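Local coordinates for cellulose binding protein (Clavibacter michiganensis, PDB 4JJO), which forms the expansin part of a larger plasmid-encoded protein, binds polysaccharides such as cellulose, and probably loosens plant cell walls, at residues M33-S39 / V63-C69; Y42-A46 / R150-G154; Q140-L146 / P159-Q163; R177-L181 / T194-Y199. All coordinates share one frame; numbering follows the deposited sequence.

Interaction 1 of 4, residues M33-S39 / V63-C69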
loop_
_atom_site.group_PDB
_atom_site.type_symbol
_atom_site.label_atom_id
_atom_site.label_comp_id
_atom_site.label_asym_id
_atom_site.label_seq_id
_atom_site.Cartn_x
_atom_site.Cartn_y
_atom_site.Cartn_z
ATOM N N MET A 33 -6.437 -3.617 11.243
ATOM C CA MET A 33 -7.423 -3.777 10.184
ATOM C C MET A 33 -6.715 -3.832 8.838
ATOM O O MET A 33 -6.389 -2.802 8.246
ATOM C CB MET A 33 -8.431 -2.631 10.210
ATOM C CG MET A 33 -9.244 -2.554 11.495
ATOM S SD MET A 33 -10.262 -4.018 11.773
ATOM C CE MET A 33 -10.923 -3.673 13.399
ATOM N N TYR A 34 -6.468 -5.048 8.370
ATOM C CA TYR A 34 -5.766 -5.256 7.112
ATOM C C TYR A 34 -6.297 -6.499 6.421
ATOM O O TYR A 34 -7.119 -7.223 6.983
ATOM C CB TYR A 34 -4.260 -5.381 7.349
ATOM C CG TYR A 34 -3.866 -6.476 8.315
ATOM C CD1 TYR A 34 -3.606 -7.762 7.866
ATOM C CD2 TYR A 34 -3.737 -6.218 9.672
ATOM C CE1 TYR A 34 -3.239 -8.763 8.746
ATOM C CE2 TYR A 34 -3.369 -7.209 10.557
ATOM C CZ TYR A 34 -3.120 -8.478 10.089
ATOM O OH TYR A 34 -2.755 -9.469 10.971
ATOM N N VAL A 35 -5.823 -6.749 5.207
ATOM C CA VAL A 35 -6.362 -7.832 4.398
ATOM C C VAL A 35 -5.357 -8.304 3.359
ATOM O O VAL A 35 -4.537 -7.523 2.872
ATOM C CB VAL A 35 -7.647 -7.378 3.676
ATOM C CG1 VAL A 35 -7.341 -6.235 2.718
ATOM C CG2 VAL A 35 -8.298 -8.540 2.943
ATOM N N ALA A 36 -5.419 -9.594 3.041
ATOM C CA ALA A 36 -4.674 -10.158 1.930
ATOM C C ALA A 36 -5.653 -10.427 0.798
ATOM O O ALA A 36 -6.720 -11.002 1.014
ATOM C CB ALA A 36 -3.986 -11.437 2.347
ATOM N N VAL A 37 -5.292 -10.007 -0.409
ATOM C CA VAL A 37 -6.194 -10.119 -1.548
ATOM C C VAL A 37 -5.661 -11.094 -2.589
ATOM O O VAL A 37 -4.466 -11.382 -2.631
ATOM C CB VAL A 37 -6.431 -8.749 -2.213
ATOM C CG1 VAL A 37 -7.143 -7.807 -1.251
ATOM C CG2 VAL A 37 -5.117 -8.141 -2.690
ATOM N N SER A 38 -6.557 -11.594 -3.432
ATOM C CA SER A 38 -6.185 -12.563 -4.453
ATOM C C SER A 38 -5.142 -11.970 -5.393
ATOM O O SER A 38 -5.003 -10.748 -5.495
ATOM C CB SER A 38 -7.416 -13.014 -5.243
ATOM O OG SER A 38 -8.004 -11.927 -5.932
ATOM N N SER A 39 -4.409 -12.839 -6.079
ATOM C CA SER A 39 -3.313 -12.401 -6.929
ATOM C C SER A 39 -3.765 -11.417 -8.006
ATOM O O SER A 39 -3.078 -10.432 -8.257
ATOM C CB SER A 39 -2.607 -13.603 -7.556
ATOM O OG SER A 39 -1.925 -14.354 -6.565
ATOM N N VAL A 63 -10.422 -1.857 5.755
ATOM C CA VAL A 63 -9.153 -2.560 5.893
ATOM C C VAL A 63 -8.127 -2.083 4.868
ATOM O O VAL A 63 -8.470 -1.743 3.735
ATOM C CB VAL A 63 -9.334 -4.090 5.749
ATOM C CG1 VAL A 63 -10.108 -4.651 6.930
ATOM C CG2 VAL A 63 -10.022 -4.433 4.436
ATOM N N GLN A 64 -6.864 -2.054 5.283
ATOM C CA GLN A 64 -5.768 -1.700 4.394
ATOM C C GLN A 64 -5.282 -2.944 3.658
ATOM O O GLN A 64 -5.024 -3.978 4.274
ATOM C CB GLN A 64 -4.610 -1.088 5.187
ATOM C CG GLN A 64 -3.380 -0.775 4.344
ATOM C CD GLN A 64 -2.247 -0.119 5.128
ATOM O OE1 GLN A 64 -1.273 0.352 4.540
ATOM N NE2 GLN A 64 -2.365 -0.088 6.451
ATOM N N VAL A 65 -5.167 -2.847 2.339
ATOM C CA VAL A 65 -4.614 -3.943 1.557
ATOM C C VAL A 65 -3.120 -4.019 1.839
ATOM O O VAL A 65 -2.375 -3.085 1.549
ATOM C CB VAL A 65 -4.854 -3.754 0.051
ATOM C CG1 VAL A 65 -4.078 -4.795 -0.738
ATOM C CG2 VAL A 65 -6.339 -3.839 -0.269
ATOM N N ALA A 66 -2.688 -5.139 2.408
ATOM C CA ALA A 66 -1.335 -5.250 2.933
ATOM C C ALA A 66 -0.601 -6.492 2.449
ATOM O O ALA A 66 0.593 -6.640 2.703
ATOM C CB ALA A 66 -1.387 -5.262 4.445
ATOM N N ASP A 67 -1.301 -7.384 1.757
ATOM C CA ASP A 67 -0.759 -8.714 1.509
ATOM C C ASP A 67 -1.410 -9.381 0.303
ATOM O O ASP A 67 -2.441 -8.923 -0.192
ATOM C CB ASP A 67 -0.987 -9.582 2.750
ATOM C CG ASP A 67 0.073 -10.657 2.925
ATOM O OD1 ASP A 67 0.888 -10.863 2.002
ATOM O OD2 ASP A 67 0.088 -11.295 4.000
ATOM N N GLN A 68 -0.802 -10.471 -0.158
ATOM C CA GLN A 68 -1.356 -11.268 -1.245
ATOM C C GLN A 68 -1.784 -12.645 -0.749
ATOM O O GLN A 68 -1.017 -13.346 -0.089
ATOM C CB GLN A 68 -0.329 -11.429 -2.370
ATOM C CG GLN A 68 -0.748 -12.424 -3.451
ATOM C CD GLN A 68 0.141 -12.389 -4.688
ATOM O OE1 GLN A 68 -0.227 -12.922 -5.734
ATOM N NE2 GLN A 68 1.311 -11.770 -4.574
ATOM N N CYS A 69 -3.014 -13.025 -1.077
ATOM C CA CYS A 69 -3.518 -14.361 -0.784
ATOM C C CYS A 69 -3.464 -15.198 -2.053
ATOM O O CYS A 69 -4.375 -15.143 -2.878
ATOM C CB CYS A 69 -4.955 -14.294 -0.269
ATOM S SG CYS A 69 -5.686 -15.910 0.114
HETATM O O HOH W 1 -4.961 -15.646 -5.756
#

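Interaction 2 of 4, residues Y42-A46 / R150-G154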
loop_
_atom_site.group_PDB
_atom_site.type_symbol
_atom_site.label_atom_id
_atom_site.label_comp_id
_atom_site.label_asym_id
_atom_site.label_seq_id
_atom_site.Cartn_x
_atom_site.Cartn_y
_atom_site.Cartn_z
ATOM N N TYR A 42 -4.418 -8.217 -6.221
ATOM C CA TYR A 42 -3.140 -7.698 -5.745
ATOM C C TYR A 42 -2.468 -6.912 -6.864
ATOM O O TYR A 42 -1.821 -5.890 -6.625
ATOM C CB TYR A 42 -2.250 -8.858 -5.294
ATOM C CG TYR A 42 -0.954 -8.444 -4.629
ATOM C CD1 TYR A 42 -0.956 -7.807 -3.400
ATOM C CD2 TYR A 42 0.271 -8.714 -5.223
ATOM C CE1 TYR A 42 0.225 -7.442 -2.784
ATOM C CE2 TYR A 42 1.452 -8.352 -4.614
ATOM C CZ TYR A 42 1.424 -7.711 -3.398
ATOM O OH TYR A 42 2.600 -7.349 -2.782
ATOM N N SER A 43 -2.618 -7.412 -8.086
ATOM C CA SER A 43 -2.239 -6.667 -9.281
ATOM C C SER A 43 -0.775 -6.233 -9.265
ATOM O O SER A 43 -0.458 -5.071 -9.520
ATOM C CB SER A 43 -3.142 -5.443 -9.420
ATOM O OG SER A 43 -3.030 -4.857 -10.706
ATOM N N GLY A 44 0.116 -7.173 -8.972
ATOM C CA GLY A 44 1.541 -6.895 -8.970
ATOM C C GLY A 44 1.910 -5.833 -7.954
ATOM O O GLY A 44 2.836 -5.049 -8.177
ATOM N N ALA A 45 1.173 -5.815 -6.845
ATOM C CA ALA A 45 1.406 -4.896 -5.733
ATOM C C ALA A 45 0.802 -3.508 -5.966
ATOM O O ALA A 45 0.947 -2.618 -5.129
ATOM C CB ALA A 45 2.893 -4.787 -5.424
ATOM N N ALA A 46 0.115 -3.321 -7.087
ATOM C CA ALA A 46 -0.507 -2.028 -7.373
ATOM C C ALA A 46 -1.644 -1.727 -6.393
ATOM O O ALA A 46 -2.008 -0.572 -6.184
ATOM C CB ALA A 46 -1.012 -1.990 -8.805
ATOM N N ARG A 150 7.892 -0.739 -10.843
ATOM C CA ARG A 150 7.070 -1.248 -9.752
ATOM C C ARG A 150 7.426 -2.696 -9.455
ATOM O O ARG A 150 7.283 -3.562 -10.317
ATOM C CB ARG A 150 5.585 -1.157 -10.107
ATOM C CG ARG A 150 4.660 -1.510 -8.945
ATOM C CD ARG A 150 3.294 -2.000 -9.409
ATOM N NE ARG A 150 2.600 -1.057 -10.286
ATOM C CZ ARG A 150 1.873 -0.024 -9.868
ATOM N NH1 ARG A 150 1.742 0.234 -8.572
ATOM N NH2 ARG A 150 1.275 0.762 -10.754
ATOM N N THR A 151 7.886 -2.961 -8.236
ATOM C CA THR A 151 8.142 -4.333 -7.810
ATOM C C THR A 151 6.841 -4.966 -7.336
ATOM O O THR A 151 5.854 -4.272 -7.087
ATOM C CB THR A 151 9.162 -4.414 -6.654
ATOM O OG1 THR A 151 8.558 -3.951 -5.440
ATOM C CG2 THR A 151 10.411 -3.594 -6.956
ATOM N N ASP A 152 6.844 -6.286 -7.201
ATOM C CA ASP A 152 5.670 -6.994 -6.715
ATOM C C ASP A 152 5.667 -7.085 -5.189
ATOM O O ASP A 152 4.856 -7.808 -4.614
ATOM C CB ASP A 152 5.600 -8.394 -7.332
ATOM C CG ASP A 152 6.713 -9.304 -6.852
ATOM O OD1 ASP A 152 7.628 -8.826 -6.149
ATOM O OD2 ASP A 152 6.671 -10.504 -7.188
ATOM N N TYR A 153 6.568 -6.355 -4.534
ATOM C CA TYR A 153 6.627 -6.374 -3.073
ATOM C C TYR A 153 6.493 -4.989 -2.425
ATOM O O TYR A 153 6.862 -4.798 -1.265
ATOM C CB TYR A 153 7.900 -7.078 -2.584
ATOM C CG TYR A 153 9.197 -6.442 -3.021
ATOM C CD1 TYR A 153 9.732 -5.361 -2.334
ATOM C CD2 TYR A 153 9.901 -6.942 -4.107
ATOM C CE1 TYR A 153 10.927 -4.783 -2.727
ATOM C CE2 TYR A 153 11.096 -6.373 -4.506
ATOM C CZ TYR A 153 11.601 -5.292 -3.815
ATOM O OH TYR A 153 12.790 -4.720 -4.201
ATOM N N GLY A 154 5.958 -4.026 -3.171
ATOM C CA GLY A 154 5.539 -2.763 -2.588
ATOM C C GLY A 154 6.507 -1.604 -2.730
ATOM O O GLY A 154 6.268 -0.531 -2.175
HETATM O O HOH W 2 4.734 -5.323 -10.108
HETATM O O HOH W 3 2.834 -0.815 -6.133
HETATM O O HOH W 4 -0.117 1.383 -6.282
#

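Interaction 3 of 4, residues Q140-L146 / P159-Q163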
loop_
_atom_site.group_PDB
_atom_site.type_symbol
_atom_site.label_atom_id
_atom_site.label_comp_id
_atom_site.label_asym_id
_atom_site.label_seq_id
_atom_site.Cartn_x
_atom_site.Cartn_y
_atom_site.Cartn_z
ATOM N N GLN A 140 13.966 12.828 -10.172
ATOM C CA GLN A 140 14.490 13.898 -11.010
ATOM C C GLN A 140 15.936 13.635 -11.405
ATOM O O GLN A 140 16.759 13.256 -10.571
ATOM C CB GLN A 140 14.378 15.243 -10.293
ATOM C CG GLN A 140 14.598 16.440 -11.206
ATOM C CD GLN A 140 13.895 17.689 -10.708
ATOM O OE1 GLN A 140 13.857 17.961 -9.508
ATOM N NE2 GLN A 140 13.324 18.450 -11.631
ATOM N N ALA A 141 16.226 13.833 -12.687
ATOM C CA ALA A 141 17.573 13.683 -13.219
ATOM C C ALA A 141 17.897 14.908 -14.059
ATOM O O ALA A 141 17.583 14.954 -15.248
ATOM C CB ALA A 141 17.671 12.427 -14.057
ATOM N N GLY A 142 18.526 15.898 -13.434
ATOM C CA GLY A 142 18.729 17.186 -14.069
ATOM C C GLY A 142 17.399 17.908 -14.135
ATOM O O GLY A 142 16.839 18.285 -13.104
ATOM N N ARG A 143 16.890 18.097 -15.348
ATOM C CA ARG A 143 15.524 18.569 -15.524
ATOM C C ARG A 143 14.715 17.552 -16.329
ATOM O O ARG A 143 13.692 17.883 -16.929
ATOM C CB ARG A 143 15.493 19.960 -16.165
ATOM C CG ARG A 143 16.231 20.091 -17.486
ATOM C CD ARG A 143 15.996 21.474 -18.080
ATOM N NE ARG A 143 16.291 21.529 -19.511
ATOM C CZ ARG A 143 17.317 22.176 -20.062
ATOM N NH1 ARG A 143 18.189 22.850 -19.320
ATOM N NH2 ARG A 143 17.472 22.149 -21.377
ATOM N N GLN A 144 15.194 16.310 -16.333
ATOM C CA GLN A 144 14.434 15.180 -16.850
ATOM C C GLN A 144 13.891 14.362 -15.689
ATOM O O GLN A 144 14.068 14.728 -14.526
ATOM C CB GLN A 144 15.317 14.290 -17.726
ATOM C CG GLN A 144 15.190 14.564 -19.210
ATOM C CD GLN A 144 15.566 15.981 -19.573
ATOM O OE1 GLN A 144 16.747 16.330 -19.609
ATOM N NE2 GLN A 144 14.562 16.809 -19.845
ATOM N N TRP A 145 13.236 13.253 -16.011
ATOM C CA TRP A 145 12.704 12.353 -14.997
ATOM C C TRP A 145 13.046 10.905 -15.318
ATOM O O TRP A 145 12.828 10.436 -16.435
ATOM C CB TRP A 145 11.189 12.516 -14.890
ATOM C CG TRP A 145 10.783 13.860 -14.399
ATOM C CD1 TRP A 145 10.435 14.940 -15.157
ATOM C CD2 TRP A 145 10.686 14.278 -13.034
ATOM N NE1 TRP A 145 10.126 16.008 -14.346
ATOM C CE2 TRP A 145 10.273 15.625 -13.039
ATOM C CE3 TRP A 145 10.909 13.644 -11.809
ATOM C CZ2 TRP A 145 10.079 16.347 -11.865
ATOM C CZ3 TRP A 145 10.715 14.363 -10.646
ATOM C CH2 TRP A 145 10.305 15.698 -10.681
ATOM N N LEU A 146 13.591 10.204 -14.329
ATOM C CA LEU A 146 13.897 8.788 -14.469
ATOM C C LEU A 146 12.755 7.969 -13.878
ATOM O O LEU A 146 12.453 8.092 -12.691
ATOM C CB LEU A 146 15.206 8.452 -13.755
ATOM C CG LEU A 146 15.675 7.002 -13.885
ATOM C CD1 LEU A 146 16.185 6.725 -15.291
ATOM C CD2 LEU A 146 16.743 6.681 -12.850
ATOM N N PRO A 159 15.982 1.645 -12.598
ATOM C CA PRO A 159 16.505 0.867 -13.725
ATOM C C PRO A 159 17.947 1.244 -14.041
ATOM O O PRO A 159 18.618 0.556 -14.809
ATOM C CB PRO A 159 15.591 1.280 -14.879
ATOM C CG PRO A 159 15.211 2.676 -14.552
ATOM C CD PRO A 159 15.117 2.749 -13.049
ATOM N N SER A 160 18.409 2.340 -13.451
ATOM C CA SER A 160 19.760 2.832 -13.681
ATOM C C SER A 160 20.083 3.865 -12.607
ATOM O O SER A 160 19.183 4.322 -11.903
ATOM C CB SER A 160 19.882 3.432 -15.082
ATOM O OG SER A 160 18.977 4.507 -15.270
ATOM N N PRO A 161 21.369 4.225 -12.464
ATOM C CA PRO A 161 21.784 5.090 -11.354
ATOM C C PRO A 161 21.050 6.426 -11.279
ATOM O O PRO A 161 20.515 6.919 -12.276
ATOM C CB PRO A 161 23.271 5.320 -11.631
ATOM C CG PRO A 161 23.691 4.126 -12.386
ATOM C CD PRO A 161 22.525 3.788 -13.267
ATOM N N ILE A 162 21.037 6.998 -10.080
ATOM C CA ILE A 162 20.443 8.306 -9.846
ATOM C C ILE A 162 21.517 9.290 -9.408
ATOM O O ILE A 162 22.621 8.895 -9.023
ATOM C CB ILE A 162 19.342 8.251 -8.776
ATOM C CG1 ILE A 162 19.872 7.617 -7.486
ATOM C CG2 ILE A 162 18.150 7.471 -9.294
ATOM C CD1 ILE A 162 18.941 7.768 -6.302
ATOM N N GLN A 163 21.184 10.574 -9.464
ATOM C CA GLN A 163 22.142 11.623 -9.156
ATOM C C GLN A 163 22.341 11.782 -7.653
ATOM O O GLN A 163 21.470 11.437 -6.853
ATOM C CB GLN A 163 21.697 12.951 -9.774
ATOM C CG GLN A 163 20.400 13.507 -9.214
ATOM C CD GLN A 163 19.945 14.747 -9.953
ATOM O OE1 GLN A 163 19.974 14.795 -11.183
ATOM N NE2 GLN A 163 19.534 15.765 -9.205
HETATM O O HOH W 5 18.716 11.175 -10.623
HETATM O O HOH W 6 18.104 18.095 -10.973
#

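Interaction 4 of 4, residues R177-L181 / T194-Y199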
loop_
_atom_site.group_PDB
_atom_site.type_symbol
_atom_site.label_atom_id
_atom_site.label_comp_id
_atom_site.label_asym_id
_atom_site.label_seq_id
_atom_site.Cartn_x
_atom_site.Cartn_y
_atom_site.Cartn_z
ATOM N N ARG A 177 -3.349 12.558 -10.886
ATOM C CA ARG A 177 -2.925 13.595 -9.958
ATOM C C ARG A 177 -1.487 13.355 -9.532
ATOM O O ARG A 177 -1.100 12.226 -9.247
ATOM C CB ARG A 177 -3.844 13.611 -8.740
ATOM C CG ARG A 177 -5.312 13.790 -9.097
ATOM C CD ARG A 177 -6.208 13.745 -7.873
ATOM N NE ARG A 177 -6.198 12.429 -7.245
ATOM C CZ ARG A 177 -7.098 12.010 -6.362
ATOM N NH1 ARG A 177 -8.099 12.801 -5.992
ATOM N NH2 ARG A 177 -7.000 10.790 -5.851
ATOM N N ALA A 178 -0.695 14.422 -9.497
ATOM C CA ALA A 178 0.725 14.304 -9.192
ATOM C C ALA A 178 1.130 15.120 -7.974
ATOM O O ALA A 178 0.618 16.218 -7.747
ATOM C CB ALA A 178 1.553 14.732 -10.395
ATOM N N VAL A 179 2.059 14.570 -7.199
ATOM C CA VAL A 179 2.736 15.322 -6.155
ATOM C C VAL A 179 4.233 15.302 -6.421
ATOM O O VAL A 179 4.791 14.275 -6.809
ATOM C CB VAL A 179 2.474 14.756 -4.744
ATOM C CG1 VAL A 179 1.011 14.924 -4.362
ATOM C CG2 VAL A 179 2.899 13.298 -4.649
ATOM N N VAL A 180 4.876 16.445 -6.221
ATOM C CA VAL A 180 6.321 16.544 -6.361
ATOM C C VAL A 180 6.927 16.753 -4.984
ATOM O O VAL A 180 6.555 17.683 -4.266
ATOM C CB VAL A 180 6.723 17.694 -7.297
ATOM C CG1 VAL A 180 8.233 17.879 -7.300
ATOM C CG2 VAL A 180 6.210 17.426 -8.705
ATOM N N LEU A 181 7.865 15.883 -4.627
ATOM C CA LEU A 181 8.402 15.831 -3.276
ATOM C C LEU A 181 9.892 16.148 -3.264
ATOM O O LEU A 181 10.720 15.261 -3.469
ATOM C CB LEU A 181 8.170 14.438 -2.688
ATOM C CG LEU A 181 6.758 13.878 -2.887
ATOM C CD1 LEU A 181 6.713 12.402 -2.533
ATOM C CD2 LEU A 181 5.744 14.660 -2.072
ATOM N N THR A 194 6.097 13.887 4.325
ATOM C CA THR A 194 6.031 15.153 3.606
ATOM C C THR A 194 4.736 15.888 3.928
ATOM O O THR A 194 3.883 15.385 4.658
ATOM C CB THR A 194 6.111 14.961 2.075
ATOM O OG1 THR A 194 4.824 14.586 1.560
ATOM C CG2 THR A 194 7.143 13.906 1.712
ATOM N N ALA A 195 4.600 17.084 3.369
ATOM C CA ALA A 195 3.410 17.896 3.572
ATOM C C ALA A 195 2.375 17.634 2.482
ATOM O O ALA A 195 1.263 18.155 2.535
ATOM C CB ALA A 195 3.789 19.361 3.581
ATOM N N SER A 196 2.744 16.817 1.501
ATOM C CA SER A 196 1.933 16.654 0.298
ATOM C C SER A 196 0.773 15.677 0.456
ATOM O O SER A 196 0.860 14.685 1.181
ATOM C CB SER A 196 2.815 16.224 -0.876
ATOM O OG SER A 196 3.693 17.272 -1.243
ATOM N N ARG A 197 -0.314 15.987 -0.242
ATOM C CA ARG A 197 -1.506 15.150 -0.290
ATOM C C ARG A 197 -2.035 15.132 -1.717
ATOM O O ARG A 197 -1.891 16.110 -2.446
ATOM C CB ARG A 197 -2.593 15.710 0.628
ATOM C CG ARG A 197 -2.361 15.487 2.111
ATOM C CD ARG A 197 -3.492 16.095 2.927
ATOM N NE ARG A 197 -3.242 16.018 4.363
ATOM C CZ ARG A 197 -3.514 14.960 5.120
ATOM N NH1 ARG A 197 -4.047 13.870 4.586
ATOM N NH2 ARG A 197 -3.249 14.990 6.420
ATOM N N PHE A 198 -2.648 14.022 -2.112
ATOM C CA PHE A 198 -3.293 13.929 -3.416
ATOM C C PHE A 198 -4.689 14.536 -3.367
ATOM O O PHE A 198 -5.250 14.897 -4.398
ATOM C CB PHE A 198 -3.376 12.471 -3.873
ATOM C CG PHE A 198 -2.067 11.909 -4.337
ATOM C CD1 PHE A 198 -1.628 12.128 -5.633
ATOM C CD2 PHE A 198 -1.275 11.164 -3.484
ATOM C CE1 PHE A 198 -0.423 11.615 -6.066
ATOM C CE2 PHE A 198 -0.067 10.648 -3.915
ATOM C CZ PHE A 198 0.356 10.874 -5.206
ATOM N N TYR A 199 -5.241 14.645 -2.161
ATOM C CA TYR A 199 -6.581 15.189 -1.959
ATOM C C TYR A 199 -6.705 15.710 -0.527
ATOM O O TYR A 199 -5.973 15.273 0.359
ATOM C CB TYR A 199 -7.634 14.115 -2.236
ATOM C CG TYR A 199 -7.327 12.788 -1.586
ATOM C CD1 TYR A 199 -7.809 12.487 -0.320
ATOM C CD2 TYR A 199 -6.556 11.838 -2.238
ATOM C CE1 TYR A 199 -7.531 11.278 0.278
ATOM C CE2 TYR A 199 -6.268 10.624 -1.647
ATOM C CZ TYR A 199 -6.758 10.349 -0.390
ATOM O OH TYR A 199 -6.478 9.143 0.202
HETATM O O HOH W 7 -7.491 16.005 -5.457
HETATM O O HOH W 8 3.642 17.973 -3.753
#

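Interaction 1 of 4, residues M33-S39 / V63-C69
Val35 and Val63 meet methyl to methyl, their side chains crossing at about a right angle with Val35 CG1 3.7 Å from Val63 CG2. Val35 CG1 lies between its own backbone N and carbonyl carbon (chi1 63°), a position that also brings it to 4.0 Å from Val65 CG2. The other branch of Val65, CG1, comes to 4.0 Å from Val37 CG2, continuing the apolar row. The opposite face of the sheet carries Ala36, whose CB rests 3.5 Å from Asp67 CB and also touches Cys69.

Behind the side chains is a parallel strand pair. Gln64 N gives a nearly straight bond to Met33 O, and Val37 N reaches Asp67 O. Cys69 N bonds to Val37 O at 2.7 Å. A beta bulge interrupts the ladder: Val35 pairs with Val65 but Ala36 with Asp67, so Ala66 is the extra residue. Val35 O receives Ala66 N at 3.1 Å, nearly along the C=O axis, and a weak second bond from Asp67 N. Asp67 OD1 takes the N-H of Gln68 from above the carboxylate plane, at 2.8 Å, and that of Asn22 as well. Cys69 SG is tied to Cys72 in a disulfide.

The pair belongs to the double-psi beta-barrel domain typical of expansins. Strand 76-80 borders strand 34-38 on its other side, placing Leu77 and Leu79 against Val35, while strand 51-56 borders strand 59-69, where Leu52 packs on Val63 and Val65.

Interaction 2 of 4, residues Y42-A46 / R150-G154
Arg150 lies along Gly44 and Ala46, part of the seam between the double-psi beta-barrel domain, which supplies 42-46, and the expansin C-terminal domain, which supplies 150-154. Its CB points toward the partner loop, and CG follows at 4.1 Å from Gly44 O. CD comes closer, 3.3 Å from Gly44 O. The chain then bends at CG-CD (chi3 -56°), carrying NE past the methyl of Ala46 and setting one face of the guanidinium over it, with CZ 3.6 Å from Ala46 CB. At the tip, NH1 borders Ala46 CA and gives a bond to a water that donates in turn to Ala45 O; a second water joins it, weakly, to Ala46 O. NH2 turns back to its own domain and bonds to Ile134 O.

Beside this arm, Ala45 projects its CB into the curve of the other loop, 3.4 Å from Thr151 O. Between these two loops the direct hydrogen bond runs from Tyr42 OH to Asp152 O, 2.9 Å long; nearby, Tyr153 O is bonded to Ser24 OG of the barrel domain. The acceptor Asp152 O lies at the edge of the tyrosine ring, near its plane, whereas the hydroxyl stands 40° out of the carbonyl plane. A water donating to both Gly44 O and Arg150 O also bridges the loops. The 150-154 loop is shaped by an ST turn, in which Tyr153 N gives a bond of 3.2 Å to Thr151 OG1, itself also bonded to Tyr155 O, the hydroxyl oxygen lying over the centre of the Tyr153 ring.

Interaction 3 of 4, residues Q140-L146 / P159-Q163
Leu146 pushes both its methyls against the chain of residues 159-162. CD2 lies 3.5 Å from Ser160 O and also borders Pro161 O, while its apolar partner is the Ile162 branch methyl, CG2, at 3.9 Å. CD1 meets Ser160 OG, 3.6 Å away, and brushes the Pro159 ring at CG. CG is anti to the backbone N (chi1 -177°), which carries the two methyls toward the loop, where together they touch Pro159, Ser160, Pro161 and Ile162.

The other half of the contact is polar. Gln163, extended beyond CG, carries its amide to the hairpin tip, where OE1 accepts the N-H of Gly142 at 2.9 Å; the donor is tilted 21° from the amide carbonyl plane. Gly142 holds the second position of a type II' turn from Ala141 to Gln144, closed by the bond from Gln144 N to Ala141 O, so the glutamine grips an N-H within the turn itself. Two waters reinforce the link: one joins Gln163 N to Gln140 O, the other Gln163 NE2 to Gly142 O.

This is a surface contact at one end of the expansin C-terminal domain. The turn connects strands 134-141 and 144-150; Gln140 pairs through its backbone with Thr168 of strand 167-173, and Ile162 packs on Ile139 while its backbone bonds to Arg120.

Interaction 4 of 4, residues R177-L181 / T194-Y199
Val179 sets CG1 over the face of the Phe198 ring, a CH-pi contact of 4.0 Å to the centroid, while Val179 CG2 presses on the ring atom CZ at 3.6 Å. At the ring edge, Phe198 CE1 lies 3.3 Å from Arg177 O. Further along, Leu181 CD2 packs 3.5 Å from Ser196 CB and also touches Thr194. Val179 and Leu181 are buried here.

The segments run nearly antiparallel, 168° apart, yet without a direct hydrogen bond: 177-181 lies on strand 178-184, at the outer edge of the beta-sheet of the expansin C-terminal domain, and 194-199 is the tail following strand 191-193 at the other edge. One water stands between them, donating to Val180 O and bonding to Ser196 OG at 2.6 Å. The Val180 and Ala178 side chains point away from the tail and are exposed.

At the polar, partly exposed end, Arg177 bends about CG-CD (chi3 -66°) and lays one face of its guanidinium over Phe198 O, with NH2 3.8 Å from Tyr199 CD2. Salt bridges to Asp104 and Asp173 hold that group, a water donating to Phe198 O accepts weakly from NH1, and Tyr199 OH bonds to Pro105 O.

Interaction 1 is the most buried of the four and relies on parallel backbone pairing, broken by one bulge, with valines on one face, all within the barrel domain. Interaction 2 touches it directly, Tyr42 packing on Val37 and Gln68, and carries the barrel's 42-46 loop to the C-terminal domain through one hydroxyl bond, an arginine and waters. Interactions 3 and 4 are surface contacts of that second domain. Both reach its sheet, their nearest atoms about 5 Å apart: 140-146 with 159-163 mixes a leucine with a glutamine-to-turn bond, whereas 177-181 with 194-199 relies on an aromatic ring and has no direct hydrogen bond. Interactions 1 and 3 lie on opposite sides of the chain's centre.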